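Local coordinates for substrate binding periplasmic protein (Ralstonia solanacearum, PDB 3LOP), which probably captures leucine or a related amino acid in the periplasm, holding it in the cleft between two lobes, as expected of a substrate-binding component of a transport system, at residues 19-22 and 23-27; 156-159 and 160-164; 240-243 and 244-248. One frame throughout, in Å; residues are numbered along the deposited sequence.

Contact 1: residues 19-22 and 23-27; sequences AVTG and RALNA
R23 N, A24 N, L25 N and N26 N each reach back four residues, to A19 O, V20 O, T21 O and G22 O, in the opening turns of helix 19-38; the bond from A24 N to V20 O is the longest at 3.3 Å. On the outer side, R23 folds back over A19. Its CG lies beside the backbone N (chi1 -64°) and the chain then runs extended to NE, which lays the guanidinium across the A19 methyl. A19 CB sits over one face, 3.4 Å from R23 NH2, displaced toward the rim. The rotation of that flat group is also constrained by R23 NE, which is hydrogen-bonded to L14 O in the segment leading into the helix.

This helix is the crossover of a beta-alpha-beta unit between the parallel strands 6-12 and 47-53, and its N-terminal turn lies close to the bound leucine.

On the buried side, T21 and L25 run side by side in the same direction, T21 CG2 meeting L25 CD1 at 3.9 Å. With CG2 anti to the backbone N, T21 turns its methyl along L25. The T21 side chain lies beside the leucine and touches R285 of the pocket. L25 continues inward onto L12, V81 and A106. A24 CB rests near V20 O, 3.5 Å away, and its methyl also touches R285.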
loop_
_atom_site.group_PDB
_atom_site.type_symbol
_atom_site.label_atom_id
_atom_site.label_comp_id
_atom_site.label_asym_id
_atom_site.label_seq_id
_atom_site.Cartn_x
_atom_site.Cartn_y
_atom_site.Cartn_z
ATOM N N ALA A 19 -1.511 4.200 -12.400
ATOM C CA ALA A 19 -1.082 3.014 -13.138
ATOM C C ALA A 19 0.194 2.371 -12.604
ATOM O O ALA A 19 0.283 1.147 -12.507
ATOM C CB ALA A 19 -0.908 3.361 -14.614
ATOM N N VAL A 20 1.185 3.185 -12.257
ATOM C CA VAL A 20 2.443 2.646 -11.758
ATOM C C VAL A 20 2.230 1.784 -10.515
ATOM O O VAL A 20 2.819 0.709 -10.382
ATOM C CB VAL A 20 3.445 3.781 -11.434
ATOM C CG1 VAL A 20 2.895 4.673 -10.336
ATOM C CG2 VAL A 20 4.788 3.190 -11.042
ATOM N N THR A 21 1.370 2.252 -9.618
ATOM C CA THR A 21 1.080 1.531 -8.386
ATOM C C THR A 21 0.258 0.266 -8.635
ATOM O O THR A 21 0.600 -0.813 -8.138
ATOM C CB THR A 21 0.345 2.446 -7.390
ATOM O OG1 THR A 21 1.227 3.502 -6.984
ATOM C CG2 THR A 21 -0.100 1.665 -6.164
ATOM N N GLY A 22 -0.817 0.397 -9.405
ATOM C CA GLY A 22 -1.656 -0.753 -9.695
ATOM C C GLY A 22 -0.914 -1.848 -10.439
ATOM O O GLY A 22 -1.063 -3.030 -10.123
ATOM N N ARG A 23 -0.119 -1.464 -11.432
ATOM C CA ARG A 23 0.635 -2.442 -12.208
ATOM C C ARG A 23 1.604 -3.210 -11.321
ATOM O O ARG A 23 1.787 -4.413 -11.496
ATOM C CB ARG A 23 1.417 -1.756 -13.328
ATOM C CG ARG A 23 0.562 -1.083 -14.381
ATOM C CD ARG A 23 1.441 -0.248 -15.292
ATOM N NE ARG A 23 0.660 0.609 -16.175
ATOM C CZ ARG A 23 1.162 1.642 -16.843
ATOM N NH1 ARG A 23 2.448 1.945 -16.727
ATOM N NH2 ARG A 23 0.379 2.377 -17.617
ATOM N N ALA A 24 2.222 -2.519 -10.366
ATOM C CA ALA A 24 3.182 -3.158 -9.466
ATOM C C ALA A 24 2.510 -4.162 -8.533
ATOM O O ALA A 24 3.024 -5.262 -8.323
ATOM C CB ALA A 24 3.920 -2.106 -8.653
ATOM N N LEU A 25 1.370 -3.783 -7.967
ATOM C CA LEU A 25 0.649 -4.682 -7.074
ATOM C C LEU A 25 0.198 -5.920 -7.845
ATOM O O LEU A 25 0.305 -7.043 -7.354
ATOM C CB LEU A 25 -0.557 -3.966 -6.463
ATOM C CG LEU A 25 -0.181 -2.904 -5.425
ATOM C CD1 LEU A 25 -1.330 -1.944 -5.234
ATOM C CD2 LEU A 25 0.187 -3.573 -4.106
ATOM N N ASN A 26 -0.304 -5.715 -9.060
ATOM C CA ASN A 26 -0.739 -6.838 -9.876
ATOM C C ASN A 26 0.454 -7.711 -10.263
ATOM O O ASN A 26 0.372 -8.937 -10.225
ATOM C CB ASN A 26 -1.434 -6.347 -11.143
ATOM C CG ASN A 26 -1.729 -7.475 -12.110
ATOM O OD1 ASN A 26 -2.566 -8.342 -11.841
ATOM N ND2 ASN A 26 -1.031 -7.482 -13.236
ATOM N N ALA A 27 1.563 -7.078 -10.632
ATOM C CA ALA A 27 2.755 -7.823 -11.021
ATOM C C ALA A 27 3.259 -8.701 -9.879
ATOM O O ALA A 27 3.664 -9.841 -10.097
ATOM C CB ALA A 27 3.851 -6.867 -11.463
#

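Contact 2: residues 156-159 and 160-164; sequences EAIT and GVERT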
loop_
_atom_site.group_PDB
_atom_site.type_symbol
_atom_site.label_atom_id
_atom_site.label_comp_id
_atom_site.label_asym_id
_atom_site.label_seq_id
_atom_site.Cartn_x
_atom_site.Cartn_y
_atom_site.Cartn_z
ATOM N N GLU A 156 -7.411 11.289 6.013
ATOM C CA GLU A 156 -6.690 10.391 6.915
ATOM C C GLU A 156 -5.365 11.030 7.327
ATOM O O GLU A 156 -4.983 11.008 8.499
ATOM C CB GLU A 156 -6.395 9.057 6.224
ATOM C CG GLU A 156 -7.590 8.133 6.065
ATOM C CD GLU A 156 -8.020 7.503 7.375
ATOM O OE1 GLU A 156 -7.173 6.860 8.033
ATOM O OE2 GLU A 156 -9.206 7.643 7.741
ATOM N N ALA A 157 -4.665 11.598 6.350
ATOM C CA ALA A 157 -3.376 12.233 6.595
ATOM C C ALA A 157 -3.482 13.443 7.517
ATOM O O ALA A 157 -2.761 13.539 8.508
ATOM C CB ALA A 157 -2.736 12.639 5.270
ATOM N N ILE A 158 -4.381 14.367 7.192
ATOM C CA ILE A 158 -4.545 15.564 8.008
ATOM C C ILE A 158 -4.993 15.228 9.425
ATOM O O ILE A 158 -4.408 15.710 10.393
ATOM C CB ILE A 158 -5.562 16.545 7.382
ATOM C CG1 ILE A 158 -5.002 17.120 6.078
ATOM C CG2 ILE A 158 -5.865 17.681 8.359
ATOM C CD1 ILE A 158 -3.761 17.984 6.260
ATOM N N THR A 159 -6.029 14.407 9.542
ATOM C CA THR A 159 -6.539 14.017 10.850
ATOM C C THR A 159 -5.449 13.334 11.668
ATOM O O THR A 159 -5.277 13.624 12.853
ATOM C CB THR A 159 -7.732 13.054 10.713
ATOM O OG1 THR A 159 -8.794 13.709 10.006
ATOM C CG2 THR A 159 -8.232 12.625 12.087
ATOM N N GLY A 160 -4.713 12.435 11.022
ATOM C CA GLY A 160 -3.652 11.711 11.698
ATOM C C GLY A 160 -2.519 12.596 12.176
ATOM O O GLY A 160 -2.087 12.494 13.323
ATOM N N VAL A 161 -2.030 13.465 11.298
ATOM C CA VAL A 161 -0.943 14.361 11.660
ATOM C C VAL A 161 -1.385 15.322 12.760
ATOM O O VAL A 161 -0.623 15.603 13.688
ATOM C CB VAL A 161 -0.446 15.158 10.429
ATOM C CG1 VAL A 161 0.554 16.217 10.860
ATOM C CG2 VAL A 161 0.209 14.213 9.431
ATOM N N GLU A 162 -2.618 15.815 12.669
ATOM C CA GLU A 162 -3.134 16.735 13.679
ATOM C C GLU A 162 -3.214 16.050 15.040
ATOM O O GLU A 162 -2.896 16.653 16.065
ATOM C CB GLU A 162 -4.524 17.248 13.290
ATOM C CG GLU A 162 -4.550 18.064 12.010
ATOM C CD GLU A 162 -5.916 18.661 11.723
ATOM O OE1 GLU A 162 -6.919 17.919 11.796
ATOM O OE2 GLU A 162 -5.984 19.871 11.416
ATOM N N ARG A 163 -3.637 14.791 15.041
ATOM C CA ARG A 163 -3.765 14.033 16.281
ATOM C C ARG A 163 -2.414 13.853 16.963
ATOM O O ARG A 163 -2.278 14.090 18.165
ATOM C CB ARG A 163 -4.389 12.665 15.999
ATOM C CG ARG A 163 -4.612 11.811 17.241
ATOM C CD ARG A 163 -5.303 10.508 16.879
ATOM N NE ARG A 163 -6.570 10.753 16.196
ATOM C CZ ARG A 163 -7.322 9.806 15.645
ATOM N NH1 ARG A 163 -6.939 8.537 15.695
ATOM N NH2 ARG A 163 -8.457 10.129 15.039
ATOM N N THR A 164 -1.414 13.436 16.194
ATOM C CA THR A 164 -0.083 13.227 16.740
ATOM C C THR A 164 0.509 14.540 17.243
ATOM O O THR A 164 1.074 14.597 18.333
ATOM C CB THR A 164 0.859 12.613 15.682
ATOM O OG1 THR A 164 0.292 11.389 15.195
ATOM C CG2 THR A 164 2.230 12.317 16.291
#
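I158 and E162, one helical turn apart, make the closest side-chain meeting: as modelled, I158 CG2 comes within 3.5 Å of E162 CD, and 3.6 Å separates the same methyl from E162 OE1. With CG2 anti to its backbone N, I158 presents this branch to the next turn, while the E162 chain, whose exact course is less certain, runs extended beyond CG and brings its carboxylate past the methyl. A second, looser pair follows one residue later. The chain of R163 leaves with CG anti to the backbone N (chi1 -178°) and bends at chi3 (-57°), returning R163 NH2 to 3.9 Å from T159 CG2; the methyl approaches the guanidinium obliquely. V161 contributes a branch to the backbone instead, with V161 CG2 lying 3.2 Å from A157 O.

Beneath these side chains runs regular helix: V161 N bonds to A157 O at 2.9 Å, and G160 N and R163 N bond likewise to E156 O and T159 O. Helix 152-166 connects strands 144-149 and 174-178 in a beta-alpha-beta unit of the four-stranded parallel sheet.

Farther out, I158 packs against V146 and Y148 of the first strand and M175 of the second, and I172 adjoins I158, V161 and E162. T159 OG1 turns back along the helix to bond K155 O, so its hydroxyl and methyl serve different neighbours. Toward the ligand end, E156 OE1 accepts from S110 N, tying this helix to the loop there. At the other end T164 OG1 is hydrogen-bonded to D130 OD1 and T164 packs on helix 125-138.

Contact 3: residues 240-243 and 244-248; sequences AGLD and AVRGY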
loop_
_atom_site.group_PDB
_atom_site.type_symbol
_atom_site.label_atom_id
_atom_site.label_comp_id
_atom_site.label_asym_id
_atom_site.label_seq_id
_atom_site.Cartn_x
_atom_site.Cartn_y
_atom_site.Cartn_z
ATOM N N ALA A 240 10.890 11.865 -9.604
ATOM C CA ALA A 240 11.265 13.184 -9.102
ATOM C C ALA A 240 12.756 13.481 -9.218
ATOM O O ALA A 240 13.163 14.645 -9.226
ATOM C CB ALA A 240 10.822 13.334 -7.651
ATOM N N GLY A 241 13.565 12.432 -9.304
ATOM C CA GLY A 241 15.001 12.616 -9.404
ATOM C C GLY A 241 15.658 12.527 -8.041
ATOM O O GLY A 241 15.170 13.108 -7.068
ATOM N N LEU A 242 16.772 11.808 -7.973
ATOM C CA LEU A 242 17.497 11.635 -6.722
ATOM C C LEU A 242 17.922 12.960 -6.081
ATOM O O LEU A 242 17.953 13.074 -4.858
ATOM C CB LEU A 242 18.722 10.745 -6.952
ATOM C CG LEU A 242 19.457 10.264 -5.700
ATOM C CD1 LEU A 242 18.487 9.528 -4.776
ATOM C CD2 LEU A 242 20.597 9.352 -6.111
ATOM N N ASP A 243 18.247 13.962 -6.895
ATOM C CA ASP A 243 18.656 15.250 -6.339
ATOM C C ASP A 243 17.589 15.833 -5.417
ATOM O O ASP A 243 17.905 16.486 -4.422
ATOM C CB ASP A 243 18.957 16.265 -7.448
ATOM C CG ASP A 243 20.259 15.979 -8.173
ATOM O OD1 ASP A 243 21.075 15.183 -7.665
ATOM O OD2 ASP A 243 20.474 16.573 -9.252
ATOM N N ALA A 244 16.323 15.602 -5.750
ATOM C CA ALA A 244 15.228 16.127 -4.945
ATOM C C ALA A 244 14.772 15.139 -3.882
ATOM O O ALA A 244 14.237 15.540 -2.849
ATOM C CB ALA A 244 14.045 16.494 -5.848
ATOM N N VAL A 245 15.017 13.857 -4.124
ATOM C CA VAL A 245 14.569 12.806 -3.218
ATOM C C VAL A 245 15.533 12.299 -2.144
ATOM O O VAL A 245 15.083 11.811 -1.110
ATOM C CB VAL A 245 14.038 11.597 -4.037
ATOM C CG1 VAL A 245 13.572 10.486 -3.117
ATOM C CG2 VAL A 245 12.882 12.054 -4.922
ATOM N N ARG A 246 16.843 12.396 -2.357
ATOM C CA ARG A 246 17.755 11.905 -1.326
ATOM C C ARG A 246 17.427 12.559 0.019
ATOM O O ARG A 246 17.205 13.770 0.097
ATOM C CB ARG A 246 19.229 12.145 -1.715
ATOM C CG ARG A 246 19.632 13.583 -2.015
ATOM C CD ARG A 246 21.155 13.693 -2.179
ATOM N NE ARG A 246 21.680 12.839 -3.246
ATOM C CZ ARG A 246 21.892 13.242 -4.497
ATOM N NH1 ARG A 246 21.632 14.493 -4.849
ATOM N NH2 ARG A 246 22.359 12.388 -5.403
ATOM N N GLY A 247 17.357 11.739 1.065
ATOM C CA GLY A 247 17.044 12.240 2.393
ATOM C C GLY A 247 15.597 12.022 2.804
ATOM O O GLY A 247 15.255 12.154 3.980
ATOM N N TYR A 248 14.749 11.702 1.831
ATOM C CA TYR A 248 13.331 11.449 2.070
ATOM C C TYR A 248 13.140 10.400 3.165
ATOM O O TYR A 248 13.771 9.342 3.134
ATOM C CB TYR A 248 12.672 10.971 0.768
ATOM C CG TYR A 248 11.218 10.562 0.892
ATOM C CD1 TYR A 248 10.205 11.516 0.972
ATOM C CD2 TYR A 248 10.861 9.215 0.915
ATOM C CE1 TYR A 248 8.863 11.136 1.069
ATOM C CE2 TYR A 248 9.528 8.825 1.011
ATOM C CZ TYR A 248 8.536 9.790 1.085
ATOM O OH TYR A 248 7.214 9.402 1.159
HETATM O O HOH W 1 17.177 17.032 -1.776
HETATM O O HOH W 2 20.476 16.783 -3.527
HETATM O O HOH W 3 22.703 13.051 -8.296
#
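D243 and R246 lie side by side on a single short helical turn, 242-245, with G241 at its N-cap position and a type II beta turn from V245 to Y248 following. Among the backbone bonds, G241 O takes two donors, V245 N and A244 N, both at 3.0 Å. R246 N closes on L242 O at 2.8 Å. G241 is also the first residue past helix 233-240, with a positive phi of 95° that suits glycine.

The ionic contact is a salt bridge from R246 NH1 to D243 OD1, 3.0 Å long, on the anti side of the carboxylate and somewhat out of its plane, with the two planes 44° apart. R246 CG stands between its backbone N and carbonyl carbon (chi1 57°), and the bend at chi3 returns the head toward D243. R246 NE bonds P350 O, giving the guanidinium a second grip.

The apolar contact is A240 CB on V245 CG2; V245 and A244 both pack on V213 of helix 206-218. L242 crosses R246 at about a right angle, its carbons in van der Waals contact with the guanidinium, L242 CD2 3.6 Å from R246 NH2.

Two waters lie in plane at the guanidinium edge. One accepts from R246 NH1 and donates to the backbone D243 O. The other bridges the ion pair, accepting from R246 NH2 while donating to D243 OD1, its oxygen 2.8 Å from that OD1.

In the fold
All three contacts are local, between neighbouring turns of one stretch of chain, and they follow one another along the sequence without touching. Contact 1 is on the helix that follows strand 6-12, contact 2 on a helix flanking the four-stranded sheet, and their centres lie 27 Å apart on opposite sides of the chain's centre. Both approach the bound leucine: the side chain of T21 is about 4 Å from it and that of E156 about 7 Å, the magnesium ion being about 7 and 10 Å from the same two side chains. Contact 3 lies farther out, its centre 21 Å from that of the chain; its nearest atoms are about 11 Å from each of the other contacts.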